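Local coordinates for uroporphyrinogen III synthase (PDB 1WCW), which probably catalyses the cyclisation of the linear tetrapyrrole hydroxymethylbilane, with inversion of its last ring, to uroporphyrinogen III, at residues F189-A192 with I193-E196; F252-A255 with L256-V260. All blocks are in the same frame, centred on the assembly; numbering follows the deposited sequence.

Contact 1. Residues F189-A192 with I193-E196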
ATOM      1  N   PHE A 189      -3.101   1.718  11.348  1.00  7.29           N
ATOM      2  CA  PHE A 189      -2.424   1.404  10.076  1.00  7.14           C
ATOM      3  C   PHE A 189      -3.345   1.856   8.960  1.00  8.22           C
ATOM      4  O   PHE A 189      -4.534   1.556   8.961  1.00  8.94           O
ATOM      5  CB  PHE A 189      -2.206  -0.108   9.931  1.00  8.60           C
ATOM      6  CG  PHE A 189      -1.367  -0.714  11.014  1.00  6.24           C
ATOM      7  CD1 PHE A 189      -1.906  -1.218  12.148  1.00  8.06           C
ATOM      8  CD2 PHE A 189      -0.012  -0.863  10.781  1.00  9.54           C
ATOM      9  CE1 PHE A 189      -1.094  -1.893  13.099  1.00  8.09           C
ATOM     10  CE2 PHE A 189       0.796  -1.545  11.728  1.00  8.10           C
ATOM     11  CZ  PHE A 189       0.245  -2.041  12.843  1.00  8.27           C
ATOM     12  N   VAL A 190      -2.770   2.558   8.001  1.00  9.18           N
ATOM     13  CA  VAL A 190      -3.573   2.999   6.863  1.00 11.02           C
ATOM     14  C   VAL A 190      -3.243   2.327   5.558  1.00 11.55           C
ATOM     15  O   VAL A 190      -3.915   2.545   4.558  1.00 16.49           O
ATOM     16  CB  VAL A 190      -3.585   4.528   6.652  1.00 15.31           C
ATOM     17  CG1 VAL A 190      -4.197   5.181   7.928  1.00 17.08           C
ATOM     18  CG2 VAL A 190      -2.227   5.004   6.411  1.00 17.13           C
ATOM     19  N   ALA A 191      -2.286   1.427   5.570  1.00  9.84           N
ATOM     20  CA  ALA A 191      -1.972   0.677   4.353  1.00  9.92           C
ATOM     21  C   ALA A 191      -1.384  -0.653   4.774  1.00  8.98           C
ATOM     22  O   ALA A 191      -0.628  -0.736   5.752  1.00  8.85           O
ATOM     23  CB  ALA A 191      -0.898   1.457   3.516  1.00 12.21           C
ATOM     24  N   ALA A 192      -1.589  -1.687   3.999  1.00  8.67           N
ATOM     25  CA  ALA A 192      -1.045  -2.978   4.281  1.00  7.96           C
ATOM     26  C   ALA A 192       0.442  -2.970   4.354  1.00  8.57           C
ATOM     27  O   ALA A 192       1.016  -3.696   5.176  1.00  9.13           O
ATOM     28  CB  ALA A 192      -1.515  -3.986   3.194  1.00 10.29           C
ATOM     29  N   ILE A 193       1.109  -2.174   3.497  1.00  8.52           N
ATOM     30  CA  ILE A 193       2.559  -2.188   3.546  1.00 10.15           C
ATOM     31  C   ILE A 193       3.104  -1.730   4.927  1.00  7.31           C
ATOM     32  O   ILE A 193       4.192  -2.140   5.329  1.00  8.35           O
ATOM     33  CB  ILE A 193       3.132  -1.324   2.381  1.00 10.65           C
ATOM     34  CG1 ILE A 193       4.567  -1.753   2.082  1.00 11.67           C
ATOM     35  CG2 ILE A 193       3.020   0.153   2.725  1.00 12.08           C
ATOM     36  CD1 ILE A 193       5.127  -1.060   0.759  1.00 11.93           C
ATOM     37  N   GLN A 194       2.375  -0.922   5.675  1.00  7.66           N
ATOM     38  CA  GLN A 194       2.868  -0.503   6.995  1.00  7.81           C
ATOM     39  C   GLN A 194       2.838  -1.709   7.959  1.00  6.72           C
ATOM     40  O   GLN A 194       3.728  -1.828   8.797  1.00  7.92           O
ATOM     41  CB  GLN A 194       1.944   0.572   7.565  1.00  7.23           C
ATOM     42  CG  GLN A 194       2.168   1.868   6.788  1.00 10.27           C
ATOM     43  CD  GLN A 194       1.025   2.808   6.771  1.00 10.06           C
ATOM     44  OE1 GLN A 194       0.092   2.643   7.506  1.00 11.01           O
ATOM     45  NE2 GLN A 194       1.113   3.832   5.940  1.00 12.74           N
ATOM     46  N   VAL A 195       1.831  -2.582   7.835  1.00  6.94           N
ATOM     47  CA  VAL A 195       1.768  -3.792   8.655  1.00  7.41           C
ATOM     48  C   VAL A 195       2.954  -4.649   8.268  1.00  7.23           C
ATOM     49  O   VAL A 195       3.628  -5.167   9.162  1.00  7.92           O
ATOM     50  CB  VAL A 195       0.447  -4.576   8.341  1.00  7.27           C
ATOM     51  CG1 VAL A 195       0.422  -5.869   9.170  1.00  8.46           C
ATOM     52  CG2 VAL A 195      -0.772  -3.729   8.693  1.00  8.21           C
ATOM     53  N   GLU A 196       3.230  -4.824   6.969  1.00  9.22           N
ATOM     54  CA  GLU A 196       4.302  -5.693   6.527  1.00  7.80           C
ATOM     55  C   GLU A 196       5.625  -5.157   6.990  1.00  8.21           C
ATOM     56  O   GLU A 196       6.454  -5.919   7.538  1.00  9.45           O
ATOM     57  CB  GLU A 196       4.292  -5.812   4.989  1.00  9.47           C
ATOM     58  CG  GLU A 196       2.992  -6.306   4.329  1.00 10.44           C
ATOM     59  CD  GLU A 196       2.537  -7.693   4.734  1.00 14.65           C
ATOM     60  OE1 GLU A 196       1.352  -8.016   4.428  1.00 20.94           O
ATOM     61  OE2 GLU A 196       3.293  -8.475   5.345  1.00 14.18           O
TER
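Gln-194 N bonds to Ala-191 O at 3.0 Å where the loop after strand 186-189 enters the helix, followed by the first i to i+4 bond of this stretch, Glu-196 N to Ala-192 O at 3.1 Å. The Gln-194 side chain folds back over this turn: CG is anti to the carbonyl carbon (chi1 -72°) and the extended chain beyond it sets the amide against the loop backbone. There OE1 accepts a hydrogen bond from Val-190 N at 2.9 Å (N-H...O 154°) and a weak one from Ala-191 N at 3.3 Å, while NE2 donates to Gln-39. A leucine in its place would probably leave both loop N-H groups without this acceptor and Gln-39 without its donor. Val-195 CG2 sits over one face of the Phe-189 ring, 4.0 Å from the centroid in a CH-pi contact, and Gln-194 CB lies near the ring's edge. Glu-196 points its carboxylate elsewhere, to Trp-232. This is the loop at the C-terminal end of strand 186-189 that leads into helix 192-201; Phe-189 pairs by its backbone with strand 217-221, and Val-195, Ala-192 and Glu-196 rest on helix 223-231.

Contact 2. Residues F252-A255 with L256-V260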
ATOM      1  N   PHE A 252     -13.545   4.148  16.054  1.00 10.87           N
ATOM      2  CA  PHE A 252     -12.845   3.534  17.163  1.00 11.41           C
ATOM      3  C   PHE A 252     -13.337   4.015  18.533  1.00  8.47           C
ATOM      4  O   PHE A 252     -13.559   3.229  19.408  1.00 10.86           O
ATOM      5  CB  PHE A 252     -11.342   3.803  17.012  1.00 11.03           C
ATOM      6  CG  PHE A 252     -10.527   3.396  18.224  1.00 10.38           C
ATOM      7  CD1 PHE A 252     -10.552   2.090  18.690  1.00 10.44           C
ATOM      8  CD2 PHE A 252      -9.735   4.318  18.867  1.00 11.53           C
ATOM      9  CE1 PHE A 252      -9.783   1.728  19.768  1.00 13.67           C
ATOM     10  CE2 PHE A 252      -8.934   3.942  19.988  1.00 14.24           C
ATOM     11  CZ  PHE A 252      -8.963   2.648  20.419  1.00 14.87           C
ATOM     12  N   LYS A 253     -13.492   5.308  18.680  1.00  9.91           N
ATOM     13  CA  LYS A 253     -13.972   5.876  19.955  1.00 11.08           C
ATOM     14  C   LYS A 253     -15.327   5.274  20.360  1.00 11.26           C
ATOM     15  O   LYS A 253     -15.488   4.846  21.538  1.00 11.62           O
ATOM     16  CB  LYS A 253     -14.083   7.375  19.727  1.00 12.41           C
ATOM     17  CG  LYS A 253     -14.387   8.172  20.971  1.00 17.90           C
ATOM     18  CD  LYS A 253     -14.273   9.674  20.574  1.00 20.09           C
ATOM     19  CE  LYS A 253     -14.659  10.547  21.719  1.00 25.71           C
ATOM     20  NZ  LYS A 253     -13.472  10.791  22.566  1.00 27.88           N
ATOM     21  N   ARG A 254     -16.237   5.165  19.415  1.00 10.12           N
ATOM     22  CA  ARG A 254     -17.530   4.591  19.734  1.00  9.25           C
ATOM     23  C   ARG A 254     -17.418   3.104  20.074  1.00 12.37           C
ATOM     24  O   ARG A 254     -18.024   2.618  21.015  1.00 14.95           O
ATOM     25  CB  ARG A 254     -18.461   4.844  18.558  1.00 11.02           C
ATOM     26  CG  ARG A 254     -19.857   4.298  18.818  1.00 11.07           C
ATOM     27  CD  ARG A 254     -20.723   4.702  17.648  1.00 12.51           C
ATOM     28  NE  ARG A 254     -22.109   4.239  17.800  1.00 16.90           N
ATOM     29  CZ  ARG A 254     -23.022   4.863  18.533  1.00 16.72           C
ATOM     30  NH1 ARG A 254     -24.275   4.343  18.592  1.00 19.47           N
ATOM     31  NH2 ARG A 254     -22.721   5.979  19.165  1.00 16.82           N
ATOM     32  N   ALA A 255     -16.627   2.356  19.300  1.00 12.72           N
ATOM     33  CA  ALA A 255     -16.437   0.928  19.541  1.00 14.06           C
ATOM     34  C   ALA A 255     -15.843   0.656  20.886  1.00 13.15           C
ATOM     35  O   ALA A 255     -16.300  -0.233  21.604  1.00 17.71           O
ATOM     36  CB  ALA A 255     -15.541   0.368  18.420  1.00 15.90           C
ATOM     37  N   LEU A 256     -14.898   1.471  21.258  1.00 12.91           N
ATOM     38  CA  LEU A 256     -14.244   1.330  22.519  1.00 16.79           C
ATOM     39  C   LEU A 256     -15.283   1.571  23.667  1.00 15.47           C
ATOM     40  O   LEU A 256     -15.464   0.789  24.624  1.00 18.85           O
ATOM     41  CB  LEU A 256     -13.078   2.315  22.558  1.00 18.37           C
ATOM     42  CG  LEU A 256     -12.155   2.246  23.761  1.00 26.05           C
ATOM     43  CD1 LEU A 256     -11.474   0.866  23.788  1.00 29.52           C
ATOM     44  CD2 LEU A 256     -11.129   3.332  23.640  1.00 26.38           C
ATOM     45  N   GLN A 257     -16.059   2.653  23.526  1.00 14.90           N
ATOM     46  CA  GLN A 257     -17.009   2.936  24.590  1.00 17.69           C
ATOM     47  C   GLN A 257     -18.142   1.918  24.679  1.00 18.86           C
ATOM     48  O   GLN A 257     -18.625   1.610  25.781  1.00 21.71           O
ATOM     49  CB  GLN A 257     -17.554   4.344  24.420  1.00 13.50           C
ATOM     50  CG  GLN A 257     -18.217   4.755  25.738  1.00 17.98           C
ATOM     51  CD  GLN A 257     -17.249   5.336  26.744  1.00 22.59           C
ATOM     52  OE1 GLN A 257     -17.418   6.472  27.198  1.00 18.70           O
ATOM     53  NE2 GLN A 257     -16.214   4.581  27.099  1.00 21.39           N
ATOM     54  N   LYS A 258     -18.589   1.409  23.548  1.00 17.15           N
ATOM     55  CA  LYS A 258     -19.637   0.405  23.516  1.00 23.02           C
ATOM     56  C   LYS A 258     -19.232  -0.780  24.325  1.00 28.81           C
ATOM     57  O   LYS A 258     -20.073  -1.432  24.941  1.00 29.75           O
ATOM     58  CB  LYS A 258     -19.875  -0.061  22.089  1.00 26.41           C
ATOM     59  CG  LYS A 258     -21.131   0.410  21.493  1.00 32.86           C
ATOM     60  CD  LYS A 258     -21.356   1.826  21.672  1.00 31.83           C
ATOM     61  CE  LYS A 258     -22.764   2.198  21.184  1.00 40.07           C
ATOM     62  NZ  LYS A 258     -23.216   1.463  19.945  1.00 41.11           N
ATOM     63  N   GLU A 259     -17.944  -1.083  24.304  1.00 27.06           N
ATOM     64  CA  GLU A 259     -17.430  -2.187  25.095  1.00 32.26           C
ATOM     65  C   GLU A 259     -17.507  -1.974  26.587  1.00 30.76           C
ATOM     66  O   GLU A 259     -17.902  -2.865  27.333  1.00 30.33           O
ATOM     67  CB  GLU A 259     -16.001  -2.456  24.733  1.00 35.73           C
ATOM     68  CG  GLU A 259     -15.957  -3.727  24.053  1.00 42.43           C
ATOM     69  CD  GLU A 259     -14.768  -3.854  23.215  1.00 48.97           C
ATOM     70  OE1 GLU A 259     -13.653  -3.858  23.792  1.00 49.35           O
ATOM     71  OE2 GLU A 259     -14.964  -3.937  21.987  1.00 50.57           O
ATOM     72  N   VAL A 260     -17.077  -0.796  26.996  1.00 22.79           N
ATOM     73  CA  VAL A 260     -17.072  -0.354  28.382  1.00 30.00           C
ATOM     74  C   VAL A 260     -18.474  -0.351  28.987  1.00 28.59           C
ATOM     75  O   VAL A 260     -18.728  -0.890  30.046  1.00 34.72           O
ATOM     76  CB  VAL A 260     -16.646   1.117  28.484  1.00 30.96           C
ATOM     77  CG1 VAL A 260     -17.058   1.662  29.843  1.00 41.90           C
ATOM     78  CG2 VAL A 260     -15.177   1.275  28.249  1.00 37.27           C
TER
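Phe-252 with Leu-256 and Arg-254 with Lys-258 are contacts of one helical turn, four residues apart, on the last turns of helix 245-260 at the surface of the domain built on the parallel sheet. The backbone bonds are regular: Leu-256 N to Phe-252 O and Lys-258 N to Arg-254 O are both 2.9 Å with an N-H...O angle of 160°, and Glu-259 N to Ala-255 O lengthens to 3.3 Å. On the inner side Phe-252 and Leu-256 lie side by side and point the same way, Phe-252 CZ meeting Leu-256 CD2 at 3.9 Å. With CG swung away from the backbone N (chi1 171°), the Phe-252 ring leaves the helix toward strand 217-221, where it touches Lys-217 and Leu-219; both apolar side chains also meet Val-9. The outer side carries charge. Arg-254 is extended from CG to NE, whereas Lys-258 bends at chi2 and chi4, which lays CE and NZ over one face of the guanidinium, NZ 3.4 Å from Arg-254 NH1. Both groups are donors and cations, so the approach is probably unfavourable electrostatically; the aliphatic parts touch, Lys-258 CD 4.1 Å from Arg-254 CG. Lys-253 turns to another flank, bonding through NZ to Leu-29 O with a cation-pi contact to Phe-31. An apolar stripe facing a sheet and charges facing outward mark an amphipathic helix, here the one after the final strand of a flavodoxin-like domain with strand order 2-1-3-4-5.

How the contacts relate
Contact 1 is partly buried and close to the middle of the chain; contact 2 lies on the surface near the C-terminus. Their centres are about 23 Å apart and they do not touch, yet both border strand 217-221 of the same parallel sheet: contact 1 through the backbone of Phe-189, contact 2 through side chains resting on it. The chemistry follows the place. In contact 1 a side-chain amide oxygen takes one good and one weak bond from loop N-H groups; Ala-192 lies near a bound glycerol, probably from the crystallisation liquor, which may mark a pocket. Contact 2 is held by main-chain helix bonds and one apolar pair, with two like charges close together on the exposed side.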